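Local coordinates for pyruvate kinase 1 (Trypanosoma brucei brucei, PDB 4KCT), which transfers the phosphoryl group of phosphoenolpyruvate to ADP in the last step of glycolysis, and also has an intrinsic oxaloacetate decarboxylase activity, at residues 188-192 with 193-197; 216-219 with 220-224. All blocks are in the same frame, centred on the assembly; numbering follows the deposited sequence.

How the interactions relate
Both interactions are first turns of helices in the TIM-barrel domain of one chain, and their centres lie about 12 Å apart. Interaction 1 comes first: the loop after strand 177-179 runs into helix 192-204. Strand 208-211 of the barrel follows, and then helix 217-227, whose start is interaction 2 and which leads on to strand 235-240. The two touch directly where CB of Ala189 packs 3.6 Å from OE1 of Glu222, and Ala189 also meets Gln219. Two successive helices on the outside of the barrel are thus joined through the loop that starts the first. Interaction 1 sits nearer the bound potassium ion, about 8 Å from the side chain of Asp194.

Interaction 1 (188-192 with 193-197); sequences PAVSE and KDRKD
With OG of Ser191 turned between its backbone N and carbonyl carbon (chi1 73°), and CG of Asp194 lying beside its own backbone N (chi1 -70°), each side chain faces the other's main chain. Ser191 OG accepts from Asp194 N at 2.9 Å, and the carboxylate replies by taking Ser191 N on OD2 at 3.2 Å. The second bond is nearly straight (168°), although the N-H comes from above the carboxylate plane. This reciprocal pair is a capping box at the start of helix 192-204: serine, short and able to accept, suits the N-cap, while aspartate suits the third helical position because its carboxylate can reach back to the cap. A water links Ser191 OG to Asp194 OD1, which is also bound by Gly87 N in the loop next to the potassium site. The helix dipole would probably add to the hold on this buried acid. The helical bonding begins with Arg195 N to Ser191 O, 2.9 Å. Just before the cap, the side chains of Val190 and Arg195 cross at about a right angle; CG2 of the valine packs 3.3 Å from CG of Arg195, while CG1 lies 3.6 Å from Arg195 NH2. A second water, at the guanidinium edge, joins Arg195 NE to Val190 O. One turn along, Lys193 NZ makes a salt bridge of 2.7 Å to Asp197 OD1, which accepts on its syn lone pair.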
ATOM      1  N   PRO A 188      13.747 -44.159  10.149  1.00 32.33           N
ATOM      2  CA  PRO A 188      13.585 -44.255   8.685  1.00 32.01           C
ATOM      3  C   PRO A 188      12.271 -43.604   8.250  1.00 31.49           C
ATOM      4  O   PRO A 188      11.308 -43.637   8.995  1.00 24.27           O
ATOM      5  CB  PRO A 188      13.517 -45.772   8.434  1.00 32.05           C
ATOM      6  CG  PRO A 188      14.096 -46.407   9.661  1.00 36.41           C
ATOM      7  CD  PRO A 188      13.731 -45.485  10.795  1.00 31.09           C
ATOM      8  N   ALA A 189      12.228 -43.071   7.030  1.00 30.43           N
ATOM      9  CA  ALA A 189      10.997 -42.498   6.491  1.00 32.50           C
ATOM     10  C   ALA A 189      10.010 -43.606   6.187  1.00 32.24           C
ATOM     11  O   ALA A 189       8.804 -43.443   6.342  1.00 32.83           O
ATOM     12  CB  ALA A 189      11.295 -41.706   5.229  1.00 34.75           C
ATOM     13  N   VAL A 190      10.527 -44.745   5.749  1.00 27.95           N
ATOM     14  CA  VAL A 190       9.661 -45.847   5.355  1.00 32.06           C
ATOM     15  C   VAL A 190      10.001 -47.099   6.189  1.00 31.57           C
ATOM     16  O   VAL A 190      11.077 -47.660   6.063  1.00 30.36           O
ATOM     17  CB  VAL A 190       9.778 -46.120   3.818  1.00 37.65           C
ATOM     18  CG1 VAL A 190      11.221 -46.313   3.420  1.00 39.67           C
ATOM     19  CG2 VAL A 190       8.949 -47.317   3.395  1.00 35.02           C
ATOM     20  N   SER A 191       9.065 -47.527   7.032  1.00 29.10           N
ATOM     21  CA  SER A 191       9.220 -48.790   7.741  1.00 31.44           C
ATOM     22  C   SER A 191       9.032 -49.980   6.787  1.00 31.23           C
ATOM     23  O   SER A 191       8.545 -49.815   5.653  1.00 26.98           O
ATOM     24  CB  SER A 191       8.242 -48.869   8.906  1.00 27.87           C
ATOM     25  OG  SER A 191       6.914 -49.076   8.438  1.00 29.91           O
ATOM     26  N   GLU A 192       9.349 -51.191   7.256  1.00 30.16           N
ATOM     27  CA  GLU A 192       9.065 -52.393   6.449  1.00 30.25           C
ATOM     28  C   GLU A 192       7.568 -52.571   6.237  1.00 27.59           C
ATOM     29  O   GLU A 192       7.127 -52.851   5.126  1.00 24.26           O
ATOM     30  CB  GLU A 192       9.675 -53.666   7.064  1.00 33.32           C
ATOM     31  CG  GLU A 192       9.788 -54.811   6.059  1.00 44.35           C
ATOM     32  CD  GLU A 192      10.876 -54.566   5.012  1.00 47.49           C
ATOM     33  OE1 GLU A 192      10.668 -54.893   3.816  1.00 45.27           O
ATOM     34  OE2 GLU A 192      11.928 -54.013   5.382  1.00 47.75           O
ATOM     35  N   LYS A 193       6.775 -52.219   7.241  1.00 25.71           N
ATOM     36  CA  LYS A 193       5.342 -52.177   7.039  1.00 27.13           C
ATOM     37  C   LYS A 193       4.959 -51.176   5.952  1.00 23.73           C
ATOM     38  O   LYS A 193       4.137 -51.477   5.093  1.00 23.60           O
ATOM     39  CB  LYS A 193       4.593 -51.847   8.332  1.00 31.53           C
ATOM     40  CG  LYS A 193       3.093 -52.123   8.217  1.00 39.34           C
ATOM     41  CD  LYS A 193       2.233 -50.990   8.765  1.00 43.49           C
ATOM     42  CE  LYS A 193       0.808 -51.467   9.031  1.00 46.78           C
ATOM     43  NZ  LYS A 193      -0.120 -51.233   7.882  1.00 40.02           N
ATOM     44  N   ASP A 194       5.495 -49.963   6.046  1.00 23.00           N
ATOM     45  CA  ASP A 194       5.174 -48.897   5.080  1.00 26.12           C
ATOM     46  C   ASP A 194       5.510 -49.319   3.639  1.00 24.53           C
ATOM     47  O   ASP A 194       4.745 -49.065   2.711  1.00 22.97           O
ATOM     48  CB  ASP A 194       5.938 -47.607   5.416  1.00 27.75           C
ATOM     49  CG  ASP A 194       5.425 -46.911   6.702  1.00 33.62           C
ATOM     50  OD1 ASP A 194       4.250 -47.137   7.125  1.00 28.58           O
ATOM     51  OD2 ASP A 194       6.208 -46.099   7.265  1.00 33.64           O
ATOM     52  N   ARG A 195       6.612 -50.047   3.475  1.00 23.40           N
ATOM     53  CA  ARG A 195       6.986 -50.569   2.154  1.00 24.80           C
ATOM     54  C   ARG A 195       5.953 -51.464   1.547  1.00 23.77           C
ATOM     55  O   ARG A 195       5.672 -51.373   0.366  1.00 24.13           O
ATOM     56  CB  ARG A 195       8.290 -51.328   2.241  1.00 28.84           C
ATOM     57  CG  ARG A 195       9.463 -50.417   2.311  1.00 32.23           C
ATOM     58  CD  ARG A 195      10.696 -51.062   1.728  1.00 35.61           C
ATOM     59  NE  ARG A 195      11.818 -50.195   1.989  1.00 38.59           N
ATOM     60  CZ  ARG A 195      12.328 -49.367   1.097  1.00 34.95           C
ATOM     61  NH1 ARG A 195      11.947 -49.441  -0.169  1.00 34.70           N
ATOM     62  NH2 ARG A 195      13.269 -48.521   1.460  1.00 32.96           N
ATOM     63  N   LYS A 196       5.515 -52.459   2.300  1.00 24.24           N
ATOM     64  CA  LYS A 196       4.465 -53.331   1.801  1.00 27.12           C
ATOM     65  C   LYS A 196       3.200 -52.525   1.496  1.00 24.01           C
ATOM     66  O   LYS A 196       2.478 -52.831   0.551  1.00 21.77           O
ATOM     67  CB  LYS A 196       4.163 -54.441   2.806  1.00 30.44           C
ATOM     68  CG  LYS A 196       5.399 -55.238   3.202  1.00 36.61           C
ATOM     69  CD  LYS A 196       5.225 -56.725   2.949  1.00 52.54           C
ATOM     70  CE  LYS A 196       6.464 -57.515   3.387  1.00 51.69           C
ATOM     71  NZ  LYS A 196       6.730 -57.400   4.856  1.00 56.25           N
ATOM     72  N   ASP A 197       2.882 -51.562   2.359  1.00 22.79           N
ATOM     73  CA  ASP A 197       1.691 -50.730   2.133  1.00 23.84           C
ATOM     74  C   ASP A 197       1.803 -49.877   0.854  1.00 22.45           C
ATOM     75  O   ASP A 197       0.839 -49.767   0.101  1.00 25.44           O
ATOM     76  CB  ASP A 197       1.383 -49.843   3.358  1.00 22.36           C
ATOM     77  CG  ASP A 197       1.017 -50.663   4.619  1.00 28.08           C
ATOM     78  OD1 ASP A 197       0.993 -50.073   5.738  1.00 28.55           O
ATOM     79  OD2 ASP A 197       0.773 -51.893   4.495  1.00 25.07           O
TER
HETATM   80  O   HOH W   1      12.157 -50.116   5.193  1.00 45.34           O
HETATM   81  O   HOH W   2       4.976 -48.296  10.023  1.00 33.38           O

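Interaction 2 (216-219 with 220-224); sequences TAEQ and VREVR
Over the centre of one face of the Arg221 guanidinium sits the carbonyl oxygen of Ala217, 3.8 Å above the plane, while OE2 of Glu218 lies at the edge, in plane. Arg221 grips that one oxygen side-on: NE and NH1 both donate to Glu218 OE2 at 3.0 Å, from the same face of the carboxylate, whose plane is turned 57° from the guanidinium. Both bonds are clearly bent. The bend of the arginine at chi3 (-74°) folds the group back over the first turn, where NH2 rests against CB of Ala217; alanine is small enough to leave it room. OE1 of Glu218 is 3.9 Å from OE2 of Glu222, a pair of like charges that the arginine probably offsets. Gln219, buried against Ala189 of the preceding loop, accepts on OE1 from Arg215 N, and a water spans its NE2 and Glu222 OE1. Val220 and Val223 meet Ile236, their compact branched side chains suiting the packing against the barrel. Thr216 OG1 accepts from Gln219 N at 3.1 Å, a threonine N-cap opening helix 217-227, which joins strands 208-211 and 235-240 in a beta-alpha-beta unit of the TIM barrel.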
ATOM      1  N   THR A 216      12.311 -34.309   7.014  1.00 19.19           N
ATOM      2  CA  THR A 216      13.310 -33.684   6.125  1.00 20.56           C
ATOM      3  C   THR A 216      12.908 -33.902   4.676  1.00 18.80           C
ATOM      4  O   THR A 216      12.180 -34.855   4.355  1.00 18.71           O
ATOM      5  CB  THR A 216      14.726 -34.326   6.291  1.00 21.97           C
ATOM      6  OG1 THR A 216      14.660 -35.694   5.891  1.00 21.62           O
ATOM      7  CG2 THR A 216      15.217 -34.253   7.738  1.00 22.58           C
ATOM      8  N   ALA A 217      13.533 -33.135   3.784  1.00 19.49           N
ATOM      9  CA  ALA A 217      13.405 -33.363   2.352  1.00 19.01           C
ATOM     10  C   ALA A 217      13.957 -34.732   1.944  1.00 20.70           C
ATOM     11  O   ALA A 217      13.449 -35.354   1.016  1.00 21.00           O
ATOM     12  CB  ALA A 217      14.104 -32.256   1.565  1.00 21.14           C
ATOM     13  N   GLU A 218      15.021 -35.187   2.602  1.00 21.65           N
ATOM     14  CA  GLU A 218      15.594 -36.496   2.251  1.00 23.64           C
ATOM     15  C   GLU A 218      14.583 -37.628   2.497  1.00 24.47           C
ATOM     16  O   GLU A 218      14.445 -38.555   1.690  1.00 21.88           O
ATOM     17  CB  GLU A 218      16.900 -36.749   3.014  1.00 28.44           C
ATOM     18  CG  GLU A 218      17.643 -38.001   2.562  1.00 42.43           C
ATOM     19  CD  GLU A 218      17.872 -38.063   1.044  1.00 57.62           C
ATOM     20  OE1 GLU A 218      17.752 -39.171   0.471  1.00 65.04           O
ATOM     21  OE2 GLU A 218      18.159 -37.007   0.419  1.00 58.17           O
ATOM     22  N   GLN A 219      13.806 -37.503   3.565  1.00 22.02           N
ATOM     23  CA  GLN A 219      12.734 -38.458   3.799  1.00 22.76           C
ATOM     24  C   GLN A 219      11.681 -38.481   2.688  1.00 19.88           C
ATOM     25  O   GLN A 219      11.165 -39.556   2.338  1.00 20.59           O
ATOM     26  CB  GLN A 219      12.069 -38.179   5.130  1.00 24.76           C
ATOM     27  CG  GLN A 219      12.988 -38.390   6.299  1.00 28.73           C
ATOM     28  CD  GLN A 219      12.229 -38.728   7.542  1.00 33.17           C
ATOM     29  OE1 GLN A 219      11.181 -38.145   7.815  1.00 27.74           O
ATOM     30  NE2 GLN A 219      12.700 -39.740   8.266  1.00 31.47           N
ATOM     31  N   VAL A 220      11.295 -37.310   2.183  1.00 18.89           N
ATOM     32  CA  VAL A 220      10.384 -37.280   1.021  1.00 19.09           C
ATOM     33  C   VAL A 220      10.964 -38.069  -0.160  1.00 20.21           C
ATOM     34  O   VAL A 220      10.267 -38.879  -0.781  1.00 21.10           O
ATOM     35  CB  VAL A 220      10.069 -35.842   0.561  1.00 20.18           C
ATOM     36  CG1 VAL A 220       9.067 -35.871  -0.578  1.00 17.87           C
ATOM     37  CG2 VAL A 220       9.524 -35.007   1.732  1.00 19.94           C
ATOM     38  N   ARG A 221      12.235 -37.810  -0.470  1.00 20.27           N
ATOM     39  CA  ARG A 221      12.960 -38.535  -1.513  1.00 24.74           C
ATOM     40  C   ARG A 221      13.024 -40.044  -1.298  1.00 23.15           C
ATOM     41  O   ARG A 221      12.854 -40.813  -2.250  1.00 22.23           O
ATOM     42  CB  ARG A 221      14.378 -37.949  -1.713  1.00 25.51           C
ATOM     43  CG  ARG A 221      14.358 -36.573  -2.390  1.00 30.74           C
ATOM     44  CD  ARG A 221      15.748 -36.112  -2.815  1.00 32.89           C
ATOM     45  NE  ARG A 221      16.554 -35.680  -1.672  1.00 39.12           N
ATOM     46  CZ  ARG A 221      16.497 -34.460  -1.128  1.00 40.22           C
ATOM     47  NH1 ARG A 221      17.277 -34.162  -0.103  1.00 38.32           N
ATOM     48  NH2 ARG A 221      15.671 -33.530  -1.627  1.00 36.57           N
ATOM     49  N   GLU A 222      13.117 -40.463  -0.034  1.00 22.62           N
ATOM     50  CA  GLU A 222      13.061 -41.886   0.291  1.00 23.69           C
ATOM     51  C   GLU A 222      11.703 -42.499   0.061  1.00 24.48           C
ATOM     52  O   GLU A 222      11.613 -43.620  -0.443  1.00 20.59           O
ATOM     53  CB  GLU A 222      13.543 -42.157   1.720  1.00 25.95           C
ATOM     54  CG  GLU A 222      15.056 -42.065   1.828  1.00 38.43           C
ATOM     55  CD  GLU A 222      15.550 -41.791   3.240  1.00 51.63           C
ATOM     56  OE1 GLU A 222      14.738 -41.846   4.195  1.00 53.75           O
ATOM     57  OE2 GLU A 222      16.764 -41.529   3.393  1.00 60.27           O
ATOM     58  N   VAL A 223      10.633 -41.759   0.380  1.00 18.85           N
ATOM     59  CA  VAL A 223       9.295 -42.213   0.009  1.00 19.94           C
ATOM     60  C   VAL A 223       9.152 -42.319  -1.509  1.00 20.61           C
ATOM     61  O   VAL A 223       8.594 -43.306  -2.034  1.00 21.93           O
ATOM     62  CB  VAL A 223       8.188 -41.295   0.588  1.00 19.96           C
ATOM     63  CG1 VAL A 223       6.808 -41.693   0.023  1.00 18.61           C
ATOM     64  CG2 VAL A 223       8.197 -41.399   2.114  1.00 18.08           C
ATOM     65  N   ARG A 224       9.635 -41.298  -2.207  1.00 20.89           N
ATOM     66  CA  ARG A 224       9.550 -41.241  -3.661  1.00 22.70           C
ATOM     67  C   ARG A 224      10.301 -42.447  -4.252  1.00 22.45           C
ATOM     68  O   ARG A 224       9.779 -43.125  -5.131  1.00 23.37           O
ATOM     69  CB  ARG A 224      10.151 -39.915  -4.173  1.00 24.56           C
ATOM     70  CG  ARG A 224      10.057 -39.682  -5.674  1.00 29.87           C
ATOM     71  CD  ARG A 224       8.769 -38.976  -6.083  1.00 30.57           C
ATOM     72  NE  ARG A 224       8.620 -37.618  -5.502  1.00 31.54           N
ATOM     73  CZ  ARG A 224       7.452 -36.969  -5.469  1.00 36.06           C
ATOM     74  NH1 ARG A 224       6.372 -37.550  -6.031  1.00 30.86           N
ATOM     75  NH2 ARG A 224       7.342 -35.765  -4.860  1.00 27.03           N
TER
HETATM   76  O   HOH W   3      14.889 -41.262   6.861  1.00 47.58           O